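Local coordinates for MarR Like Protein, TVG0766549 (Thermoplasma volcanium, PDB 3LFK) that is of uncertain function, reported as a mechanosensitive channel but built like MarR-type transcriptional regulators, and so probably binds DNA through a winged helix-turn-helix, at residues Ser5-Leu13 / Lys71-Ala79; Leu42-Pro53 / Lys89-Ala100. All blocks are in the same frame, centred on the assembly; numbering follows the deposited sequence.

Interaction 1. Residues Ser5-Leu13 / Lys71-Ala79; sequences SAMAESKVL and KNLMDYGFA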
ATOM      1  N   SER A   5      14.191 -11.955 -12.373  1.00 44.15           N
ATOM      2  CA  SER A   5      13.150 -12.160 -13.372  1.00 43.17           C
ATOM      3  C   SER A   5      11.888 -12.779 -12.771  1.00 42.05           C
ATOM      4  O   SER A   5      10.820 -12.740 -13.376  1.00 45.03           O
ATOM      5  CB  SER A   5      13.682 -13.037 -14.512  1.00 49.41           C
ATOM      6  OG  SER A   5      14.197 -14.262 -14.023  1.00 52.52           O
ATOM      7  N   ALA A   6      12.014 -13.351 -11.579  1.00 40.64           N
ATOM      8  CA  ALA A   6      10.869 -13.958 -10.908  1.00 40.99           C
ATOM      9  C   ALA A   6      10.052 -12.882 -10.198  1.00 34.98           C
ATOM     10  O   ALA A   6       8.939 -13.136  -9.757  1.00 37.49           O
ATOM     11  CB  ALA A   6      11.337 -14.985  -9.893  1.00 39.96           C
ATOM     12  N   MET A   7      10.622 -11.690 -10.097  1.00 33.18           N
ATOM     13  CA  MET A   7       9.956 -10.587  -9.417  1.00 32.70           C
ATOM     14  C   MET A   7       8.824 -10.006 -10.224  1.00 29.78           C
ATOM     15  O   MET A   7       8.828 -10.059 -11.448  1.00 29.48           O
ATOM     16  CB  MET A   7      10.936  -9.471  -9.133  1.00 29.33           C
ATOM     17  CG  MET A   7      12.327  -9.962  -8.832  1.00 45.44           C
ATOM     18  SD  MET A   7      13.074  -9.047  -7.525  1.00 33.78           S
ATOM     19  CE  MET A   7      13.731  -7.757  -8.300  1.00 19.66           C
ATOM     20  N   ALA A   8       7.849  -9.432  -9.529  1.00 26.82           N
ATOM     21  CA  ALA A   8       6.733  -8.802 -10.221  1.00 26.66           C
ATOM     22  C   ALA A   8       7.274  -7.492 -10.777  1.00 23.16           C
ATOM     23  O   ALA A   8       8.310  -6.983 -10.328  1.00 22.22           O
ATOM     24  CB  ALA A   8       5.585  -8.535  -9.248  1.00 26.21           C
ATOM     25  N   GLU A   9       6.582  -6.941 -11.762  1.00 21.11           N
ATOM     26  CA  GLU A   9       7.019  -5.699 -12.380  1.00 22.83           C
ATOM     27  C   GLU A   9       6.808  -4.480 -11.485  1.00 20.15           C
ATOM     28  O   GLU A   9       5.837  -4.425 -10.717  1.00 20.53           O
ATOM     29  CB  GLU A   9       6.267  -5.506 -13.709  1.00 27.24           C
ATOM     30  CG  GLU A   9       6.705  -4.282 -14.493  1.00 38.07           C
ATOM     31  CD  GLU A   9       6.038  -4.172 -15.867  1.00 56.28           C
ATOM     32  OE1 GLU A   9       4.786  -4.103 -15.935  1.00 55.76           O
ATOM     33  OE2 GLU A   9       6.775  -4.146 -16.881  1.00 58.91           O
ATOM     34  N   SER A  10       7.719  -3.511 -11.548  1.00 19.74           N
ATOM     35  CA  SER A  10       7.570  -2.288 -10.775  1.00 16.98           C
ATOM     36  C   SER A  10       6.339  -1.522 -11.226  1.00 18.05           C
ATOM     37  O   SER A  10       6.009  -1.531 -12.415  1.00 20.74           O
ATOM     38  CB  SER A  10       8.776  -1.377 -10.977  1.00 19.16           C
ATOM     39  OG  SER A  10       8.584  -0.133 -10.376  1.00 20.53           O
ATOM     40  N   LYS A  11       5.643  -0.886 -10.287  1.00 18.61           N
ATOM     41  CA  LYS A  11       4.501  -0.058 -10.653  1.00 15.83           C
ATOM     42  C   LYS A  11       4.899   1.400 -10.543  1.00 18.90           C
ATOM     43  O   LYS A  11       4.073   2.299 -10.748  1.00 22.23           O
ATOM     44  CB  LYS A  11       3.297  -0.302  -9.737  1.00 16.53           C
ATOM     45  CG  LYS A  11       2.735  -1.705  -9.838  1.00 16.26           C
ATOM     46  CD  LYS A  11       1.396  -1.780  -9.089  1.00 17.66           C
ATOM     47  CE  LYS A  11       0.855  -3.205  -9.154  1.00 19.32           C
ATOM     48  NZ  LYS A  11       0.711  -3.691 -10.574  1.00 20.58           N
ATOM     49  N   VAL A  12       6.166   1.661 -10.218  1.00 18.75           N
ATOM     50  CA  VAL A  12       6.595   3.038 -10.091  1.00 20.21           C
ATOM     51  C   VAL A  12       7.284   3.476 -11.400  1.00 21.94           C
ATOM     52  O   VAL A  12       8.404   3.046 -11.711  1.00 26.60           O
ATOM     53  CB  VAL A  12       7.554   3.222  -8.902  1.00 21.69           C
ATOM     54  CG1 VAL A  12       8.042   4.662  -8.852  1.00 20.70           C
ATOM     55  CG2 VAL A  12       6.833   2.883  -7.595  1.00 20.39           C
ATOM     56  N   LEU A  13       6.594   4.317 -12.162  1.00 24.74           N
ATOM     57  CA  LEU A  13       7.095   4.817 -13.445  1.00 26.83           C
ATOM     58  C   LEU A  13       8.013   5.997 -13.220  1.00 24.36           C
ATOM     59  O   LEU A  13       9.095   6.081 -13.814  1.00 28.42           O
ATOM     60  CB  LEU A  13       5.926   5.241 -14.328  1.00 28.53           C
ATOM     61  CG  LEU A  13       5.182   4.072 -14.976  1.00 31.97           C
ATOM     62  CD1 LEU A  13       3.877   4.556 -15.603  1.00 30.93           C
ATOM     63  CD2 LEU A  13       6.084   3.419 -16.017  1.00 39.89           C
ATOM     64  N   LYS A  71       6.317  -9.307  -0.468  1.00 17.76           N
ATOM     65  CA  LYS A  71       7.303  -9.321  -1.546  1.00 16.50           C
ATOM     66  C   LYS A  71       6.730  -8.695  -2.802  1.00 18.73           C
ATOM     67  O   LYS A  71       7.445  -8.040  -3.532  1.00 17.53           O
ATOM     68  CB  LYS A  71       7.804 -10.730  -1.844  1.00 20.10           C
ATOM     69  CG  LYS A  71       8.790 -11.207  -0.788  1.00 23.22           C
ATOM     70  CD  LYS A  71       9.285 -12.621  -1.112  1.00 30.75           C
ATOM     71  CE  LYS A  71       9.401 -13.461   0.135  1.00 43.38           C
ATOM     72  NZ  LYS A  71       9.815 -14.855  -0.188  1.00 45.05           N
ATOM     73  N   ASN A  72       5.443  -8.908  -3.067  1.00 16.06           N
ATOM     74  CA  ASN A  72       4.848  -8.243  -4.232  1.00 15.68           C
ATOM     75  C   ASN A  72       4.867  -6.716  -4.043  1.00 14.90           C
ATOM     76  O   ASN A  72       5.200  -5.975  -4.966  1.00 16.16           O
ATOM     77  CB  ASN A  72       3.412  -8.742  -4.466  1.00 16.63           C
ATOM     78  CG  ASN A  72       3.392 -10.060  -5.190  1.00 23.82           C
ATOM     79  OD1 ASN A  72       4.025 -10.199  -6.235  1.00 28.62           O
ATOM     80  ND2 ASN A  72       2.673 -11.033  -4.655  1.00 27.14           N
ATOM     81  N   LEU A  73       4.510  -6.230  -2.852  1.00 15.53           N
ATOM     82  CA  LEU A  73       4.530  -4.787  -2.613  1.00 15.38           C
ATOM     83  C   LEU A  73       5.930  -4.239  -2.767  1.00 14.89           C
ATOM     84  O   LEU A  73       6.092  -3.104  -3.217  1.00 16.44           O
ATOM     85  CB  LEU A  73       3.992  -4.440  -1.222  1.00 14.64           C
ATOM     86  CG  LEU A  73       2.529  -4.820  -1.005  1.00 16.59           C
ATOM     87  CD1 LEU A  73       2.153  -4.377   0.394  1.00 16.50           C
ATOM     88  CD2 LEU A  73       1.613  -4.161  -2.019  1.00 17.56           C
ATOM     89  N   MET A  74       6.935  -5.032  -2.386  1.00 14.08           N
ATOM     90  CA  MET A  74       8.322  -4.587  -2.554  1.00 15.36           C
ATOM     91  C   MET A  74       8.703  -4.550  -4.035  1.00 14.58           C
ATOM     92  O   MET A  74       9.337  -3.576  -4.482  1.00 15.65           O
ATOM     93  CB  MET A  74       9.251  -5.500  -1.760  1.00 15.27           C
ATOM     94  CG  MET A  74       8.978  -5.370  -0.285  1.00 15.04           C
ATOM     95  SD  MET A  74       9.987  -6.604   0.681  1.00 24.46           S
ATOM     96  CE  MET A  74       9.695  -7.959  -0.013  1.00 31.56           C
ATOM     97  N   ASP A  75       8.328  -5.587  -4.774  1.00 16.83           N
ATOM     98  CA  ASP A  75       8.620  -5.650  -6.201  1.00 15.72           C
ATOM     99  C   ASP A  75       7.920  -4.477  -6.923  1.00 16.73           C
ATOM    100  O   ASP A  75       8.456  -3.922  -7.862  1.00 17.90           O
ATOM    101  CB  ASP A  75       8.111  -6.948  -6.808  1.00 18.48           C
ATOM    102  CG  ASP A  75       8.886  -8.169  -6.351  1.00 17.63           C
ATOM    103  OD1 ASP A  75       9.938  -8.032  -5.684  1.00 21.06           O
ATOM    104  OD2 ASP A  75       8.409  -9.279  -6.663  1.00 22.69           O
ATOM    105  N   TYR A  76       6.727  -4.087  -6.463  1.00 15.67           N
ATOM    106  CA  TYR A  76       6.015  -2.972  -7.111  1.00 15.10           C
ATOM    107  C   TYR A  76       6.665  -1.623  -6.849  1.00 14.73           C
ATOM    108  O   TYR A  76       6.372  -0.644  -7.533  1.00 17.71           O
ATOM    109  CB  TYR A  76       4.566  -2.843  -6.587  1.00 15.27           C
ATOM    110  CG  TYR A  76       3.673  -4.024  -6.812  1.00 14.39           C
ATOM    111  CD1 TYR A  76       3.852  -4.893  -7.863  1.00 14.28           C
ATOM    112  CD2 TYR A  76       2.591  -4.245  -5.950  1.00 16.64           C
ATOM    113  CE1 TYR A  76       2.996  -5.961  -8.075  1.00 16.42           C
ATOM    114  CE2 TYR A  76       1.722  -5.295  -6.144  1.00 16.53           C
ATOM    115  CZ  TYR A  76       1.915  -6.158  -7.200  1.00 17.07           C
ATOM    116  OH  TYR A  76       1.050  -7.204  -7.403  1.00 21.33           O
ATOM    117  N   GLY A  77       7.504  -1.550  -5.822  1.00 14.68           N
ATOM    118  CA  GLY A  77       8.154  -0.313  -5.451  1.00 14.62           C
ATOM    119  C   GLY A  77       7.424   0.448  -4.349  1.00 16.81           C
ATOM    120  O   GLY A  77       7.690   1.619  -4.099  1.00 17.10           O
ATOM    121  N   PHE A  78       6.529  -0.246  -3.647  1.00 16.15           N
ATOM    122  CA  PHE A  78       5.725   0.405  -2.599  1.00 16.43           C
ATOM    123  C   PHE A  78       6.204   0.224  -1.169  1.00 16.92           C
ATOM    124  O   PHE A  78       5.760   0.947  -0.255  1.00 16.60           O
ATOM    125  CB  PHE A  78       4.262  -0.069  -2.660  1.00 15.94           C
ATOM    126  CG  PHE A  78       3.547   0.243  -3.961  1.00 14.71           C
ATOM    127  CD1 PHE A  78       4.002   1.247  -4.826  1.00 16.93           C
ATOM    128  CD2 PHE A  78       2.399  -0.471  -4.317  1.00 15.81           C
ATOM    129  CE1 PHE A  78       3.306   1.515  -6.021  1.00 16.26           C
ATOM    130  CE2 PHE A  78       1.707  -0.212  -5.496  1.00 15.96           C
ATOM    131  CZ  PHE A  78       2.162   0.796  -6.366  1.00 17.52           C
ATOM    132  N   ALA A  79       7.116  -0.718  -0.962  1.00 15.12           N
ATOM    133  CA  ALA A  79       7.624  -0.962   0.372  1.00 17.35           C
ATOM    134  C   ALA A  79       9.033  -1.500   0.289  1.00 16.53           C
ATOM    135  O   ALA A  79       9.492  -1.982  -0.761  1.00 18.18           O
ATOM    136  CB  ALA A  79       6.718  -1.994   1.065  1.00 18.74           C
TER
HETATM  137  O   HOH W   1      -0.146  -6.361 -10.380  1.00 41.14           O

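Interaction 2. Residues Leu42-Pro53 / Lys89-Ala100; sequences LLFLKTHGGKIP and KIVLTSEGEFVA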
ATOM      1  N   LEU A  42      -1.082  -3.161   2.184  1.00 14.37           N
ATOM      2  CA  LEU A  42      -0.592  -1.799   2.007  1.00 14.06           C
ATOM      3  C   LEU A  42      -1.272  -0.839   2.994  1.00 17.48           C
ATOM      4  O   LEU A  42      -0.620   0.022   3.587  1.00 18.10           O
ATOM      5  CB  LEU A  42      -0.846  -1.353   0.552  1.00 15.58           C
ATOM      6  CG  LEU A  42      -0.304   0.025   0.173  1.00 17.59           C
ATOM      7  CD1 LEU A  42       1.198  -0.035   0.097  1.00 22.05           C
ATOM      8  CD2 LEU A  42      -0.883   0.450  -1.182  1.00 23.62           C
ATOM      9  N   LEU A  43      -2.587  -0.980   3.146  1.00 18.93           N
ATOM     10  CA  LEU A  43      -3.327  -0.112   4.060  1.00 19.99           C
ATOM     11  C   LEU A  43      -2.973  -0.445   5.511  1.00 17.74           C
ATOM     12  O   LEU A  43      -2.964   0.441   6.369  1.00 21.46           O
ATOM     13  CB  LEU A  43      -4.846  -0.251   3.829  1.00 19.42           C
ATOM     14  CG  LEU A  43      -5.314   0.207   2.446  1.00 23.60           C
ATOM     15  CD1 LEU A  43      -6.837   0.131   2.361  1.00 26.58           C
ATOM     16  CD2 LEU A  43      -4.838   1.606   2.175  1.00 26.30           C
ATOM     17  N   PHE A  44      -2.674  -1.705   5.787  1.00 19.11           N
ATOM     18  CA  PHE A  44      -2.284  -2.081   7.144  1.00 19.20           C
ATOM     19  C   PHE A  44      -0.977  -1.339   7.459  1.00 20.38           C
ATOM     20  O   PHE A  44      -0.812  -0.754   8.524  1.00 21.75           O
ATOM     21  CB  PHE A  44      -2.087  -3.597   7.224  1.00 20.21           C
ATOM     22  CG  PHE A  44      -1.510  -4.073   8.531  1.00 22.62           C
ATOM     23  CD1 PHE A  44      -2.340  -4.374   9.609  1.00 25.01           C
ATOM     24  CD2 PHE A  44      -0.133  -4.220   8.681  1.00 20.93           C
ATOM     25  CE1 PHE A  44      -1.793  -4.814  10.817  1.00 21.25           C
ATOM     26  CE2 PHE A  44       0.422  -4.661   9.880  1.00 20.80           C
ATOM     27  CZ  PHE A  44      -0.412  -4.956  10.951  1.00 23.92           C
ATOM     28  N   LEU A  45      -0.031  -1.346   6.528  1.00 17.35           N
ATOM     29  CA  LEU A  45       1.226  -0.665   6.749  1.00 16.55           C
ATOM     30  C   LEU A  45       1.014   0.841   6.927  1.00 18.03           C
ATOM     31  O   LEU A  45       1.648   1.464   7.784  1.00 20.93           O
ATOM     32  CB  LEU A  45       2.189  -0.933   5.568  1.00 18.45           C
ATOM     33  CG  LEU A  45       2.616  -2.410   5.450  1.00 20.24           C
ATOM     34  CD1 LEU A  45       3.347  -2.631   4.104  1.00 20.42           C
ATOM     35  CD2 LEU A  45       3.544  -2.782   6.595  1.00 23.83           C
ATOM     36  N   LYS A  46       0.129   1.423   6.123  1.00 18.41           N
ATOM     37  CA  LYS A  46      -0.150   2.848   6.190  1.00 18.57           C
ATOM     38  C   LYS A  46      -0.782   3.191   7.534  1.00 21.27           C
ATOM     39  O   LYS A  46      -0.425   4.200   8.142  1.00 26.32           O
ATOM     40  CB  LYS A  46      -1.101   3.255   5.055  1.00 21.09           C
ATOM     41  CG  LYS A  46      -1.326   4.759   4.949  1.00 23.09           C
ATOM     42  CD  LYS A  46      -0.019   5.451   4.550  1.00 26.38           C
ATOM     43  CE  LYS A  46      -0.198   6.958   4.304  1.00 43.23           C
ATOM     44  NZ  LYS A  46      -0.409   7.724   5.571  1.00 41.91           N
ATOM     45  N   THR A  47      -1.687   2.331   7.989  1.00 20.34           N
ATOM     46  CA  THR A  47      -2.401   2.535   9.264  1.00 23.26           C
ATOM     47  C   THR A  47      -1.459   2.498  10.464  1.00 29.32           C
ATOM     48  O   THR A  47      -1.721   3.138  11.487  1.00 31.61           O
ATOM     49  CB  THR A  47      -3.488   1.458   9.446  1.00 27.76           C
ATOM     50  OG1 THR A  47      -4.546   1.703   8.521  1.00 38.42           O
ATOM     51  CG2 THR A  47      -4.034   1.473  10.877  1.00 35.19           C
ATOM     52  N   HIS A  48      -0.378   1.739  10.353  1.00 23.68           N
ATOM     53  CA  HIS A  48       0.604   1.643  11.421  1.00 25.77           C
ATOM     54  C   HIS A  48       1.842   2.500  11.156  1.00 30.03           C
ATOM     55  O   HIS A  48       2.976   2.059  11.311  1.00 40.83           O
ATOM     56  CB  HIS A  48       0.959   0.174  11.647  1.00 25.73           C
ATOM     57  CG  HIS A  48      -0.213  -0.640  12.097  1.00 29.66           C
ATOM     58  ND1 HIS A  48      -0.661  -0.636  13.400  1.00 35.46           N
ATOM     59  CD2 HIS A  48      -1.117  -1.365  11.393  1.00 32.63           C
ATOM     60  CE1 HIS A  48      -1.786  -1.321  13.479  1.00 27.96           C
ATOM     61  NE2 HIS A  48      -2.087  -1.774  12.277  1.00 40.06           N
ATOM     62  N   GLY A  49       1.597   3.737  10.730  1.00 33.86           N
ATOM     63  CA  GLY A  49       2.665   4.694  10.492  1.00 31.25           C
ATOM     64  C   GLY A  49       3.603   4.510   9.316  1.00 35.68           C
ATOM     65  O   GLY A  49       4.602   5.222   9.215  1.00 34.99           O
ATOM     66  N   GLY A  50       3.295   3.570   8.432  1.00 33.93           N
ATOM     67  CA  GLY A  50       4.157   3.340   7.284  1.00 32.77           C
ATOM     68  C   GLY A  50       5.495   2.718   7.659  1.00 34.96           C
ATOM     69  O   GLY A  50       6.413   2.718   6.845  1.00 28.26           O
ATOM     70  N   LYS A  51       5.605   2.184   8.880  1.00 30.06           N
ATOM     71  CA  LYS A  51       6.836   1.548   9.370  1.00 32.33           C
ATOM     72  C   LYS A  51       6.497   0.584  10.515  1.00 34.43           C
ATOM     73  O   LYS A  51       5.927   1.020  11.513  1.00 36.90           O
ATOM     74  CB  LYS A  51       7.801   2.605   9.888  1.00 31.26           C
ATOM     75  CG  LYS A  51       9.083   2.021  10.445  1.00 39.26           C
ATOM     76  CD  LYS A  51      10.150   3.097  10.543  1.00 45.60           C
ATOM     77  CE  LYS A  51      11.526   2.488  10.697  1.00 48.39           C
ATOM     78  NZ  LYS A  51      12.578   3.545  10.697  1.00 62.81           N
ATOM     79  N   ILE A  52       6.891  -0.693  10.398  1.00 29.92           N
ATOM     80  CA  ILE A  52       6.537  -1.706  11.410  1.00 28.97           C
ATOM     81  C   ILE A  52       7.424  -2.984  11.377  1.00 31.20           C
ATOM     82  O   ILE A  52       7.966  -3.354  10.329  1.00 27.43           O
ATOM     83  CB  ILE A  52       5.043  -2.087  11.175  1.00 29.49           C
ATOM     84  CG1 ILE A  52       4.485  -2.938  12.316  1.00 33.32           C
ATOM     85  CG2 ILE A  52       4.914  -2.890   9.898  1.00 27.76           C
ATOM     86  CD1 ILE A  52       2.976  -3.187  12.182  1.00 30.08           C
ATOM     87  N   PRO A  53       7.609  -3.666  12.526  1.00 28.60           N
ATOM     88  CA  PRO A  53       8.429  -4.890  12.551  1.00 26.28           C
ATOM     89  C   PRO A  53       7.798  -6.012  11.719  1.00 25.85           C
ATOM     90  O   PRO A  53       6.569  -6.157  11.684  1.00 24.10           O
ATOM     91  CB  PRO A  53       8.448  -5.267  14.039  1.00 32.84           C
ATOM     92  CG  PRO A  53       8.364  -3.951  14.716  1.00 33.31           C
ATOM     93  CD  PRO A  53       7.303  -3.225  13.904  1.00 30.87           C
ATOM     94  N   LYS A  89      12.644  -4.284   9.845  1.00 37.77           N
ATOM     95  CA  LYS A  89      11.555  -3.305   9.871  1.00 33.85           C
ATOM     96  C   LYS A  89      11.055  -3.112   8.440  1.00 31.21           C
ATOM     97  O   LYS A  89      11.859  -2.979   7.515  1.00 32.27           O
ATOM     98  CB  LYS A  89      12.086  -1.967  10.380  1.00 40.49           C
ATOM     99  CG  LYS A  89      11.190  -1.203  11.335  1.00 55.39           C
ATOM    100  CD  LYS A  89      11.260  -1.788  12.741  1.00 55.06           C
ATOM    101  CE  LYS A  89      10.707  -0.815  13.777  1.00 59.52           C
ATOM    102  NZ  LYS A  89      11.559   0.401  13.915  1.00 59.98           N
ATOM    103  N   ILE A  90       9.741  -3.092   8.258  1.00 21.68           N
ATOM    104  CA  ILE A  90       9.160  -2.904   6.921  1.00 19.85           C
ATOM    105  C   ILE A  90       8.639  -1.469   6.837  1.00 19.72           C
ATOM    106  O   ILE A  90       7.927  -1.010   7.733  1.00 21.76           O
ATOM    107  CB  ILE A  90       7.998  -3.880   6.670  1.00 22.61           C
ATOM    108  CG1 ILE A  90       8.470  -5.325   6.855  1.00 24.53           C
ATOM    109  CG2 ILE A  90       7.394  -3.621   5.290  1.00 23.15           C
ATOM    110  CD1 ILE A  90       9.746  -5.695   6.074  1.00 25.34           C
ATOM    111  N   VAL A  91       8.999  -0.744   5.773  1.00 18.28           N
ATOM    112  CA  VAL A  91       8.576   0.647   5.632  1.00 20.72           C
ATOM    113  C   VAL A  91       8.012   0.926   4.253  1.00 21.34           C
ATOM    114  O   VAL A  91       8.452   0.320   3.261  1.00 20.36           O
ATOM    115  CB  VAL A  91       9.757   1.648   5.845  1.00 26.49           C
ATOM    116  CG1 VAL A  91      10.554   1.280   7.095  1.00 33.99           C
ATOM    117  CG2 VAL A  91      10.647   1.645   4.651  1.00 32.75           C
ATOM    118  N   LEU A  92       7.014   1.800   4.182  1.00 20.49           N
ATOM    119  CA  LEU A  92       6.456   2.162   2.888  1.00 17.47           C
ATOM    120  C   LEU A  92       7.411   3.153   2.236  1.00 20.06           C
ATOM    121  O   LEU A  92       8.068   3.949   2.919  1.00 20.68           O
ATOM    122  CB  LEU A  92       5.083   2.853   3.029  1.00 18.56           C
ATOM    123  CG  LEU A  92       3.938   1.988   3.538  1.00 21.55           C
ATOM    124  CD1 LEU A  92       2.697   2.827   3.688  1.00 23.88           C
ATOM    125  CD2 LEU A  92       3.675   0.834   2.572  1.00 24.47           C
ATOM    126  N   THR A  93       7.533   3.068   0.920  1.00 18.38           N
ATOM    127  CA  THR A  93       8.338   4.064   0.203  1.00 18.25           C
ATOM    128  C   THR A  93       7.419   5.276   0.024  1.00 18.86           C
ATOM    129  O   THR A  93       6.226   5.202   0.297  1.00 20.71           O
ATOM    130  CB  THR A  93       8.697   3.580  -1.192  1.00 16.57           C
ATOM    131  OG1 THR A  93       7.484   3.288  -1.896  1.00 19.61           O
ATOM    132  CG2 THR A  93       9.542   2.305  -1.136  1.00 19.58           C
ATOM    133  N   SER A  94       7.958   6.391  -0.459  1.00 19.95           N
ATOM    134  CA  SER A  94       7.117   7.557  -0.688  1.00 19.99           C
ATOM    135  C   SER A  94       6.011   7.211  -1.687  1.00 22.57           C
ATOM    136  O   SER A  94       4.895   7.711  -1.567  1.00 22.51           O
ATOM    137  CB  SER A  94       7.948   8.717  -1.222  1.00 23.76           C
ATOM    138  OG  SER A  94       8.903   9.106  -0.256  1.00 28.66           O
ATOM    139  N   GLU A  95       6.316   6.350  -2.658  1.00 19.50           N
ATOM    140  CA  GLU A  95       5.324   5.954  -3.658  1.00 20.30           C
ATOM    141  C   GLU A  95       4.247   5.055  -3.026  1.00 18.30           C
ATOM    142  O   GLU A  95       3.070   5.138  -3.364  1.00 19.36           O
ATOM    143  CB  GLU A  95       6.001   5.254  -4.838  1.00 21.75           C
ATOM    144  CG  GLU A  95       6.893   6.189  -5.684  1.00 27.75           C
ATOM    145  CD  GLU A  95       8.074   6.757  -4.906  1.00 25.82           C
ATOM    146  OE1 GLU A  95       8.746   5.989  -4.188  1.00 22.73           O
ATOM    147  OE2 GLU A  95       8.348   7.978  -5.012  1.00 28.08           O
ATOM    148  N   GLY A  96       4.656   4.199  -2.096  1.00 18.94           N
ATOM    149  CA  GLY A  96       3.691   3.348  -1.424  1.00 17.62           C
ATOM    150  C   GLY A  96       2.773   4.196  -0.547  1.00 18.02           C
ATOM    151  O   GLY A  96       1.575   3.912  -0.462  1.00 18.55           O
ATOM    152  N   GLU A  97       3.320   5.219   0.102  1.00 19.47           N
ATOM    153  CA  GLU A  97       2.509   6.114   0.933  1.00 20.62           C
ATOM    154  C   GLU A  97       1.509   6.835   0.035  1.00 19.76           C
ATOM    155  O   GLU A  97       0.322   6.946   0.366  1.00 21.15           O
ATOM    156  CB  GLU A  97       3.409   7.124   1.655  1.00 22.15           C
ATOM    157  CG  GLU A  97       4.413   6.423   2.557  1.00 31.47           C
ATOM    158  CD  GLU A  97       4.559   7.059   3.907  1.00 50.56           C
ATOM    159  OE1 GLU A  97       4.823   8.280   3.961  1.00 60.48           O
ATOM    160  OE2 GLU A  97       4.422   6.329   4.914  1.00 48.02           O
ATOM    161  N   PHE A  98       1.982   7.301  -1.117  1.00 20.02           N
ATOM    162  CA  PHE A  98       1.124   7.994  -2.076  1.00 20.68           C
ATOM    163  C   PHE A  98      -0.074   7.129  -2.503  1.00 22.09           C
ATOM    164  O   PHE A  98      -1.231   7.566  -2.495  1.00 21.30           O
ATOM    165  CB  PHE A  98       1.942   8.376  -3.326  1.00 24.06           C
ATOM    166  CG  PHE A  98       1.138   9.063  -4.396  1.00 22.65           C
ATOM    167  CD1 PHE A  98       0.872  10.423  -4.312  1.00 28.01           C
ATOM    168  CD2 PHE A  98       0.609   8.340  -5.457  1.00 24.17           C
ATOM    169  CE1 PHE A  98       0.086  11.043  -5.283  1.00 35.52           C
ATOM    170  CE2 PHE A  98      -0.177   8.950  -6.427  1.00 35.16           C
ATOM    171  CZ  PHE A  98      -0.437  10.306  -6.338  1.00 32.09           C
ATOM    172  N   VAL A  99       0.217   5.888  -2.890  1.00 16.84           N
ATOM    173  CA  VAL A  99      -0.820   4.997  -3.366  1.00 15.40           C
ATOM    174  C   VAL A  99      -1.765   4.624  -2.235  1.00 17.04           C
ATOM    175  O   VAL A  99      -2.978   4.578  -2.432  1.00 18.51           O
ATOM    176  CB  VAL A  99      -0.158   3.748  -4.001  1.00 20.27           C
ATOM    177  CG1 VAL A  99      -1.180   2.672  -4.249  1.00 21.12           C
ATOM    178  CG2 VAL A  99       0.509   4.161  -5.325  1.00 21.67           C
ATOM    179  N   ALA A 100      -1.207   4.358  -1.059  1.00 17.61           N
ATOM    180  CA  ALA A 100      -2.017   3.973   0.103  1.00 19.43           C
ATOM    181  C   ALA A 100      -2.959   5.114   0.457  1.00 20.56           C
ATOM    182  O   ALA A 100      -4.133   4.879   0.729  1.00 19.69           O
ATOM    183  CB  ALA A 100      -1.101   3.647   1.298  1.00 16.90           C
TER

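Interaction 1. Residues Ser5-Leu13 / Lys71-Ala79
Lys-11 lies alongside Tyr-76, its aliphatic chain and the phenol pointing the same way. Its CB rests 3.7 Å from CZ of Phe-78; CG packs on CB and CD1 of Tyr-76, and CD touches both Phe-78 CZ and Tyr-76 CG. CE reaches the middle of the Tyr-76 ring, 3.5 Å from its centroid and only 3° off the normal, a CH-pi contact. The last bond of Lys-11 bends (chi4 -56°), keeping NZ over the same face, 4.4 Å from the Tyr-76 centroid, as a cation-pi partner. A water 2.8 Å from Lys-11 NZ also bonds weakly to Tyr-76 OH, which is hydrogen-bonded to Glu-38. Lysine suits this place: its methylenes pack on both rings, CE covering one face of Tyr-76, and its ammonium reaches water. Helix 66-76, probably the recognition helix of the winged helix-turn-helix, ends here in a Schellman motif, where glycine readily supplies the positive phi of Gly-77. There Tyr-76 O accepts from Lys-11 N at 2.9 Å. Farther back, Ala-8 N donates to Asp-75 OD2, also at 2.9 Å, approaching 46° out of the carboxylate plane, and small Ala-8 CB fits against Tyr-76 CE1. Ser-10 OG, in an ST turn, accepts from Val-12 N.

Interaction 2. Residues Leu42-Pro53 / Lys89-Ala100
The winged helix-turn-helix fold joins its small antiparallel sheet to its helices here: strand 51-53 pairs with strand 87-92, while Leu-92 and helix 94-116 pack on helix 36-47. Ile-52 and Ile-90 form the hydrogen-bonded pair, Ile-52 N donating to Ile-90 O in the carbonyl plane at 2.9 Å and Ile-90 N returning a nearly straight bond (175°) to Ile-52 O at 2.7 Å. A third bond runs from Leu-92 N to Gly-50 O. Glycines suit the type I' turn leading into the strand, since Gly-49 and Gly-50 both have positive phi. On one face of the sheet Lys-51 CG lies 3.7 Å from Val-91 CG1, and the Pro-53 ring lies beside the Lys-89 side chain, CG 4.0 Å from Lys-89 CE. The branched end of Leu-92 packs on helix 36-47: CD2 meets Leu-42 CD1 at 3.6 Å and also touches Leu-45 CB, while CD1 faces the backbone of Lys-46. Val-99 and Ala-100 bring helix 94-116 against Leu-42 and Lys-46, segments 42-47 and 94-100 crossing at -102°. Lys-46 swings its CG opposite the backbone N (chi1 -173°), which lays its methylenes over small Ala-100, CG standing 3.8 Å from Ala-100 CB.

The centres of the two interactions are about 14 Å apart, and their segments alternate along the chain: 5-13, 42-53, 71-79, 89-100. Interaction 1 lays the N-terminal arm on the end of helix 66-76 near the surface; interaction 2 lies closer to the centre, where helix 36-47, strand 51-53, strand 87-92 and helix 94-116 meet. They touch directly, for Gly-77 O is hydrogen-bonded to Thr-93 OG1 at 2.8 Å and Phe-78 O to Thr-93 N at 3.0 Å. Thr-93 is the N-cap of helix 94-116, so the turn that follows the probable recognition helix is tied to the start of the long C-terminal helix, and the arm of interaction 1 packs on that same recognition-helix end.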